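Local atomic coordinates of serine-pyruvate aminotransferase (AgxT) (Sulfolobus solfataricus, PDB entry 3ZRP), a protein that probably catalyses transamination between serine and pyruvate, and possibly between alanine and glyoxylate, using the cofactor pyridoxal 5'-phosphate. Residues 166-171 and 183-188; 189-194 and 250-255; 195-200 and 243-248. All blocks are in the same frame, centred on the assembly; numbering follows the deposited sequence. Where two conformers were deposited one is given.

Contact 1: residues 166-171 and 183-188; sequences SSVGAE and YLTASQ. With PLP (pyridoxal-5'-phosphate), chain C.
Val168 and Thr185 cross at a slant, CB to CB at 3.8 Å, the closest pairing between the loop 166-171 and the strand residues 183-186. With CG1 of Val168 anti to its backbone N (chi1 179°), that methyl lies against Thr185 CG2, while CG2 leans on Thr185 CB and also comes obliquely to the Tyr183 ring, 4.2 Å from CE1. The same ring meets Ser167 at its edge, OG near the ring plane and 4.4 Å from Tyr183 CE1.

No direct hydrogen bond crosses the contact. A water instead donates to Val168 O at 2.6 Å and lies 3.3 Å from Thr185 OG1, a hydroxyl also hydrogen-bonded to Gly164 O. The loop is curled by Ser167 O, which accepts from both Glu171 N at 2.8 Å and Ala170 N at 3.0 Å.

The contact reaches the cofactor through the first residue of one segment, Ser166, and the last of the other, Gln188. Gln188 NE2 donates to the PLP phosphate oxygen O1P at 3.0 Å (N-H...O 147°), and Ser166 OG is hydrogen-bonded to Thr138 OG1, which also bonds PLP. Outside, Val47 and Met48 of helix 31-48 cover Val168, and Met48 also packs on Tyr183 and Thr185; strand 182-186 runs between strands 157-163 and 197-202 of the large mixed sheet.

Contact 2: residues 189-194 and 250-255; sequences KALGSA and LQLAEA. With PLP (pyridoxal-5'-phosphate), chain C.
The hydroxyl of Ser193 is laid against the backbone of helix 246-262 without bonding to it: OG is 3.4 Å from Leu252 N, but the angle is too poor for a hydrogen bond, and the carbonyl carbon of Gln251 is almost as near. A chi1 of -169°, OG anti to the backbone N, carries the oxygen to this position between Gln251 and Leu252. No hydrogen bond joins the two segments at all, so van der Waals contact must do the fitting.

On one side of Ser193, the methyl of Ala194 abuts the amide of Gln251, CB to OE1 at 3.4 Å. That amide is not loose, since its NE2 is hydrogen-bonded to Leu18 O. On the other side, Ala255 CB fills the angle between Ser193 CB, 3.9 Å away, and Leu191 O, 3.8 Å away. The Leu191 side chain is more distant, its CD1 only grazing Leu252 CD1 at 4.4 Å, and both leucines also pack on Leu199 of strand 197-202. Val17 of helix 15-20 covers Ser193 and Gln251.

The loop itself begins with a type I beta turn from Lys189 to Gly192, closed by Gly192 N to Lys189 O at 2.9 Å; the positive phi of Gly192 (66°) favours glycine there. From the start of this turn the extended Lys189 side chain runs to the cofactor and takes no part in the packing on 250-255; its NZ is covalently joined to PLP C4A at 1.4 Å. This linkage corresponds to the internal aldimine, its lysine set in the connection between strands 182-186 and 197-202 of the large mixed sheet, as in the fold-type I PLP enzymes to which class-V aminotransferases belong.

Contact 3: residues 195-200 and 243-248; sequences AGLGLL and TPPVHV. With PLP (pyridoxal-5'-phosphate), chain D.
Leu197 fits between Pro245 and Val248, and here the packing is tight: its CG is 3.6 Å from Val248 CG1, while CD2 lies 3.7 Å from Pro245 CD. With CG anti to its own carbonyl carbon (chi1 -58°), the leucine spreads one methyl over each partner. Gly196 adds its backbone, O to Pro245 CG at 3.5 Å; a CB on Gly196 would point toward the helix and crowd Val248 CG1. An alanine in place of Leu197 would remove CG and both methyls and is likely to open a gap between strand and helix, with Val248 and Pro245 deprived of their main apolar partner.

The Ala195 end is looser. Its backbone O meets Val248 CG1, but its CB points away and stays 6.5 Å from the nearest atom of 243-248. This side faces protein, not solvent: Pro244 of the second subunit packs on Ala195, and the two Val248 residues of the dimer meet.

Pro245 centres an inverse gamma turn and occupies the N-cap position of helix 246-262. Before it, Thr243 N and OG1 both donate to O1P of the second subunit's PLP, at 2.8 and 2.7 Å. Apolar packing thus seats the helix start on the sheet, and polar donors beside it complete the partner's phosphate site.

How the contacts relate
One segment of each contact lies on the continuous run 183-200, down strand 182-186, round the loop that carries Lys189 and into strand 197-202. Centres of contacts 1 and 2 are 11 Å apart, and the loop is tied to the strand end by Ser187 OG to Ala194 O at 2.7 Å. Contacts 1 and 3, about 14 Å apart between centres, share the sheet through Thr185 N to Leu199 O at 2.9 Å. Contacts 2 and 3, about 10 Å apart between centres, both use helix 246-262, where Leu252 packs on Leu197. Contacts 1 and 2 serve one PLP; contact 3 reaches the other subunit's, so this region links both active sites of the dimer.

Contact 1: residues 166-171 and 183-188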
# COMPACT_ATOMS: atom_id res chain seq x y z
N SER A 166 -12.17 9.61 -8.33
CA SER A 166 -13.52 9.96 -7.88
C SER A 166 -14.59 9.85 -8.98
O SER A 166 -15.68 10.46 -8.89
CB SER A 166 -13.53 11.35 -7.29
OG SER A 166 -12.83 11.34 -6.07
N SER A 167 -14.32 9.07 -10.01
CA SER A 167 -15.34 8.86 -11.05
C SER A 167 -15.70 7.39 -11.36
O SER A 167 -16.89 7.06 -11.60
CB SER A 167 -14.95 9.59 -12.34
OG SER A 167 -13.89 8.87 -12.97
N VAL A 168 -14.70 6.50 -11.38
CA VAL A 168 -14.91 5.10 -11.74
C VAL A 168 -15.85 4.44 -10.72
O VAL A 168 -15.65 4.56 -9.51
CB VAL A 168 -13.58 4.30 -11.90
CG1 VAL A 168 -13.83 2.82 -12.25
CG2 VAL A 168 -12.67 4.97 -12.92
N GLY A 169 -16.87 3.77 -11.23
CA GLY A 169 -17.89 3.13 -10.42
C GLY A 169 -19.08 4.03 -10.17
O GLY A 169 -20.04 3.62 -9.51
N ALA A 170 -19.05 5.26 -10.69
CA ALA A 170 -20.15 6.20 -10.45
C ALA A 170 -20.55 7.03 -11.68
O ALA A 170 -21.73 7.32 -11.88
CB ALA A 170 -19.80 7.13 -9.29
N GLU A 171 -19.55 7.46 -12.46
CA GLU A 171 -19.76 8.25 -13.69
C GLU A 171 -19.57 7.29 -14.84
O GLU A 171 -18.88 6.27 -14.69
CB GLU A 171 -18.76 9.42 -13.83
CG GLU A 171 -18.62 10.36 -12.60
CD GLU A 171 -19.65 11.49 -12.55
OE1 GLU A 171 -20.52 11.61 -13.44
OE2 GLU A 171 -19.59 12.31 -11.62
N TYR A 183 -6.39 4.55 -17.58
CA TYR A 183 -7.52 5.05 -16.81
C TYR A 183 -7.25 4.49 -15.41
O TYR A 183 -6.98 3.30 -15.28
CB TYR A 183 -8.87 4.54 -17.39
CG TYR A 183 -9.93 5.61 -17.40
CD1 TYR A 183 -10.39 6.17 -16.20
CD2 TYR A 183 -10.46 6.10 -18.61
CE1 TYR A 183 -11.35 7.18 -16.19
CE2 TYR A 183 -11.45 7.10 -18.62
CZ TYR A 183 -11.87 7.65 -17.39
OH TYR A 183 -12.81 8.65 -17.35
N LEU A 184 -7.24 5.33 -14.39
CA LEU A 184 -6.85 4.82 -13.09
C LEU A 184 -7.86 5.24 -12.01
O LEU A 184 -8.62 6.22 -12.19
CB LEU A 184 -5.41 5.25 -12.73
CG LEU A 184 -5.17 6.76 -12.58
CD1 LEU A 184 -5.53 7.25 -11.17
CD2 LEU A 184 -3.71 7.15 -12.92
N THR A 185 -7.89 4.46 -10.93
CA THR A 185 -8.75 4.76 -9.81
C THR A 185 -8.11 4.22 -8.50
O THR A 185 -6.92 3.82 -8.48
CB THR A 185 -10.23 4.29 -10.06
OG1 THR A 185 -11.07 4.83 -9.05
CG2 THR A 185 -10.38 2.77 -10.07
N ALA A 186 -8.87 4.25 -7.41
CA ALA A 186 -8.43 3.71 -6.12
C ALA A 186 -9.50 2.79 -5.58
O ALA A 186 -10.63 2.81 -6.06
CB ALA A 186 -8.16 4.86 -5.12
N SER A 187 -9.17 1.99 -4.56
CA SER A 187 -10.15 1.05 -4.03
C SER A 187 -11.26 1.67 -3.17
O SER A 187 -12.37 1.14 -3.09
CB SER A 187 -9.45 -0.12 -3.31
OG SER A 187 -8.53 0.32 -2.33
N GLN A 188 -10.96 2.80 -2.55
CA GLN A 188 -11.79 3.30 -1.45
C GLN A 188 -12.80 4.39 -1.80
O GLN A 188 -13.45 4.93 -0.88
CB GLN A 188 -10.90 3.80 -0.28
CG GLN A 188 -10.22 5.20 -0.45
CD GLN A 188 -9.02 5.23 -1.44
OE1 GLN A 188 -8.61 4.20 -1.99
NE2 GLN A 188 -8.51 6.43 -1.70
N1 PLP C . -7.19 11.95 -7.42
C2 PLP C . -8.44 12.30 -6.97
C2A PLP C . -9.42 12.92 -7.93
C3 PLP C . -8.81 12.07 -5.62
O3 PLP C . -9.94 12.36 -5.24
C4 PLP C . -7.91 11.48 -4.73
C4A PLP C . -8.35 11.21 -3.29
C5 PLP C . -6.63 11.15 -5.23
C6 PLP C . -6.28 11.36 -6.58
C5A PLP C . -5.56 10.53 -4.38
O4P PLP C . -5.86 9.19 -3.97
P PLP C . -5.17 8.50 -2.72
O1P PLP C . -5.82 7.15 -2.73
O2P PLP C . -5.60 9.37 -1.59
O3P PLP C . -3.72 8.53 -3.04
O HOH W 1 -14.00 5.67 -7.85

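Contact 2: residues 189-194 and 250-255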
# COMPACT_ATOMS: atom_id res chain seq x y z
N LYS A 189 -12.94 4.73 -3.08
CA LYS A 189 -13.87 5.83 -3.39
C LYS A 189 -15.21 5.29 -3.95
O LYS A 189 -15.96 4.62 -3.20
CB LYS A 189 -13.18 7.00 -4.15
CG LYS A 189 -12.13 7.78 -3.23
CD LYS A 189 -11.63 9.20 -3.68
CE LYS A 189 -10.33 9.67 -2.89
NZ LYS A 189 -9.71 11.03 -3.27
N ALA A 190 -15.52 5.51 -5.23
CA ALA A 190 -16.83 5.08 -5.75
C ALA A 190 -16.99 3.56 -5.86
O ALA A 190 -18.11 3.05 -5.94
CB ALA A 190 -17.18 5.80 -7.05
N LEU A 191 -15.86 2.84 -5.83
CA LEU A 191 -15.89 1.38 -5.76
C LEU A 191 -16.33 0.91 -4.38
O LEU A 191 -16.83 -0.20 -4.22
CB LEU A 191 -14.54 0.76 -6.14
CG LEU A 191 -14.06 1.08 -7.56
CD1 LEU A 191 -12.67 0.53 -7.81
CD2 LEU A 191 -15.07 0.56 -8.64
N GLY A 192 -16.13 1.78 -3.38
CA GLY A 192 -16.66 1.54 -2.01
C GLY A 192 -16.01 0.36 -1.30
O GLY A 192 -16.68 -0.34 -0.53
N SER A 193 -14.72 0.13 -1.53
CA SER A 193 -14.01 -0.96 -0.83
C SER A 193 -12.99 -0.40 0.17
O SER A 193 -12.90 0.82 0.37
CB SER A 193 -13.32 -1.87 -1.83
OG SER A 193 -12.86 -3.03 -1.16
N ALA A 194 -12.23 -1.27 0.82
CA ALA A 194 -11.25 -0.78 1.81
C ALA A 194 -10.04 -0.13 1.09
O ALA A 194 -9.68 -0.54 -0.01
CB ALA A 194 -10.80 -1.92 2.70
N LEU A 250 -9.00 -9.19 -1.34
CA LEU A 250 -10.17 -10.05 -1.09
C LEU A 250 -11.44 -9.18 -0.96
O LEU A 250 -12.49 -9.49 -1.55
CB LEU A 250 -9.98 -10.88 0.19
CG LEU A 250 -8.84 -11.91 0.25
CD1 LEU A 250 -8.80 -12.62 1.62
CD2 LEU A 250 -8.96 -12.90 -0.87
N GLN A 251 -11.33 -8.11 -0.16
CA GLN A 251 -12.43 -7.16 -0.01
C GLN A 251 -12.81 -6.54 -1.36
O GLN A 251 -14.01 -6.45 -1.69
CB GLN A 251 -12.08 -6.09 1.05
CG GLN A 251 -11.98 -6.67 2.46
CD GLN A 251 -11.29 -5.76 3.48
OE1 GLN A 251 -10.23 -5.21 3.22
NE2 GLN A 251 -11.89 -5.64 4.66
N LEU A 252 -11.81 -6.14 -2.14
CA LEU A 252 -12.03 -5.57 -3.49
C LEU A 252 -12.82 -6.54 -4.41
O LEU A 252 -13.69 -6.10 -5.16
CB LEU A 252 -10.70 -5.12 -4.16
CG LEU A 252 -10.85 -4.47 -5.57
CD1 LEU A 252 -11.68 -3.16 -5.54
CD2 LEU A 252 -9.49 -4.21 -6.26
N ALA A 253 -12.50 -7.83 -4.37
CA ALA A 253 -13.19 -8.80 -5.26
C ALA A 253 -14.69 -8.89 -4.94
O ALA A 253 -15.55 -9.02 -5.84
CB ALA A 253 -12.54 -10.18 -5.17
N GLU A 254 -14.99 -8.80 -3.65
CA GLU A 254 -16.35 -8.79 -3.15
C GLU A 254 -17.06 -7.49 -3.53
O GLU A 254 -18.23 -7.52 -3.90
CB GLU A 254 -16.36 -8.99 -1.63
CG GLU A 254 -17.77 -9.01 -0.98
CD GLU A 254 -18.68 -10.17 -1.45
OE1 GLU A 254 -18.23 -11.07 -2.20
OE2 GLU A 254 -19.87 -10.17 -1.06
N ALA A 255 -16.38 -6.34 -3.43
CA ALA A 255 -16.97 -5.09 -3.95
C ALA A 255 -17.33 -5.25 -5.43
O ALA A 255 -18.45 -4.89 -5.85
CB ALA A 255 -16.04 -3.89 -3.74
N1 PLP C . -7.19 11.95 -7.42
C2 PLP C . -8.44 12.30 -6.97
C2A PLP C . -9.42 12.92 -7.93
C3 PLP C . -8.81 12.07 -5.62
O3 PLP C . -9.94 12.36 -5.24
C4 PLP C . -7.91 11.48 -4.73
C4A PLP C . -8.35 11.21 -3.29
C5 PLP C . -6.63 11.15 -5.23
C6 PLP C . -6.28 11.36 -6.58
C5A PLP C . -5.56 10.53 -4.38
O4P PLP C . -5.86 9.19 -3.97
P PLP C . -5.17 8.50 -2.72
O1P PLP C . -5.82 7.15 -2.73
O2P PLP C . -5.60 9.37 -1.59
O3P PLP C . -3.72 8.53 -3.04

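Contact 3: residues 195-200 and 243-248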
# COMPACT_ATOMS: atom_id res chain seq x y z
N ALA A 195 -9.41 0.86 1.74
CA ALA A 195 -8.26 1.59 1.20
C ALA A 195 -6.99 0.75 1.15
O ALA A 195 -6.86 -0.20 1.94
CB ALA A 195 -8.01 2.88 2.02
N GLY A 196 -6.09 1.08 0.22
CA GLY A 196 -4.79 0.39 0.11
C GLY A 196 -4.35 -0.08 -1.27
O GLY A 196 -3.26 -0.63 -1.42
N LEU A 197 -5.20 0.17 -2.28
CA LEU A 197 -4.93 -0.26 -3.66
C LEU A 197 -5.11 0.88 -4.66
O LEU A 197 -6.11 1.61 -4.58
CB LEU A 197 -5.86 -1.42 -4.05
CG LEU A 197 -5.78 -2.68 -3.19
CD1 LEU A 197 -6.94 -3.65 -3.60
CD2 LEU A 197 -4.42 -3.34 -3.33
N GLY A 198 -4.16 1.01 -5.58
CA GLY A 198 -4.34 1.83 -6.77
C GLY A 198 -4.71 0.86 -7.89
O GLY A 198 -4.31 -0.30 -7.82
N LEU A 199 -5.54 1.30 -8.85
CA LEU A 199 -6.02 0.42 -9.93
C LEU A 199 -5.83 1.08 -11.28
O LEU A 199 -6.15 2.24 -11.46
CB LEU A 199 -7.50 0.07 -9.74
CG LEU A 199 -7.91 -0.87 -8.61
CD1 LEU A 199 -7.89 -0.15 -7.32
CD2 LEU A 199 -9.31 -1.41 -8.88
N LEU A 200 -5.32 0.33 -12.27
CA LEU A 200 -5.01 0.94 -13.57
C LEU A 200 -5.49 0.04 -14.68
O LEU A 200 -5.48 -1.15 -14.53
CB LEU A 200 -3.48 1.16 -13.72
CG LEU A 200 -2.84 2.10 -12.65
CD1 LEU A 200 -2.12 1.26 -11.53
CD2 LEU A 200 -1.90 3.09 -13.25
N THR A 243 5.07 -8.12 -1.62
CA THR A 243 3.83 -8.57 -0.99
C THR A 243 2.71 -7.53 -1.21
O THR A 243 2.88 -6.37 -0.84
CB THR A 243 4.02 -8.84 0.52
OG1 THR A 243 5.08 -9.80 0.70
CG2 THR A 243 2.72 -9.41 1.11
N PRO A 244 1.59 -7.94 -1.84
CA PRO A 244 0.45 -7.05 -2.01
C PRO A 244 -0.48 -7.04 -0.78
O PRO A 244 -0.37 -7.94 0.09
CB PRO A 244 -0.31 -7.69 -3.22
CG PRO A 244 -0.06 -9.13 -3.01
CD PRO A 244 1.34 -9.26 -2.47
N PRO A 245 -1.42 -6.06 -0.72
CA PRO A 245 -2.32 -6.05 0.42
C PRO A 245 -3.39 -7.17 0.25
O PRO A 245 -4.50 -6.92 -0.26
CB PRO A 245 -2.93 -4.64 0.39
CG PRO A 245 -2.01 -3.83 -0.53
CD PRO A 245 -1.60 -4.85 -1.55
N VAL A 246 -3.03 -8.37 0.72
CA VAL A 246 -3.78 -9.61 0.40
C VAL A 246 -5.27 -9.49 0.76
O VAL A 246 -6.16 -9.72 -0.09
CB VAL A 246 -3.08 -10.86 1.06
CG1 VAL A 246 -3.96 -12.09 1.04
CG2 VAL A 246 -1.73 -11.16 0.37
N HIS A 247 -5.54 -9.11 2.01
CA HIS A 247 -6.92 -9.03 2.50
C HIS A 247 -7.71 -7.86 1.90
O HIS A 247 -8.94 -7.93 1.76
CB HIS A 247 -6.95 -9.07 4.02
CG HIS A 247 -6.46 -10.38 4.59
ND1 HIS A 247 -5.12 -10.69 4.73
CD2 HIS A 247 -7.14 -11.48 5.02
CE1 HIS A 247 -5.00 -11.91 5.22
NE2 HIS A 247 -6.21 -12.41 5.40
N VAL A 248 -7.01 -6.78 1.55
CA VAL A 248 -7.64 -5.63 0.90
C VAL A 248 -8.13 -6.06 -0.49
O VAL A 248 -9.17 -5.61 -0.96
CB VAL A 248 -6.66 -4.44 0.79
CG1 VAL A 248 -7.27 -3.26 0.05
CG2 VAL A 248 -6.27 -4.00 2.18
N1 PLP D . 13.19 -8.09 3.02
C2 PLP D . 13.05 -9.34 3.57
C2A PLP D . 14.15 -9.86 4.45
C3 PLP D . 11.89 -10.10 3.32
O3 PLP D . 11.75 -11.23 3.84
C4 PLP D . 10.86 -9.58 2.51
C4A PLP D . 9.60 -10.42 2.29
C5 PLP D . 11.05 -8.30 1.96
C6 PLP D . 12.20 -7.54 2.22
C5A PLP D . 10.03 -7.64 1.07
O4P PLP D . 8.83 -7.24 1.77
P PLP D . 7.48 -7.01 0.97
O1P PLP D . 7.25 -8.27 0.20
O2P PLP D . 6.52 -6.73 2.06
O3P PLP D . 7.76 -5.89 0.03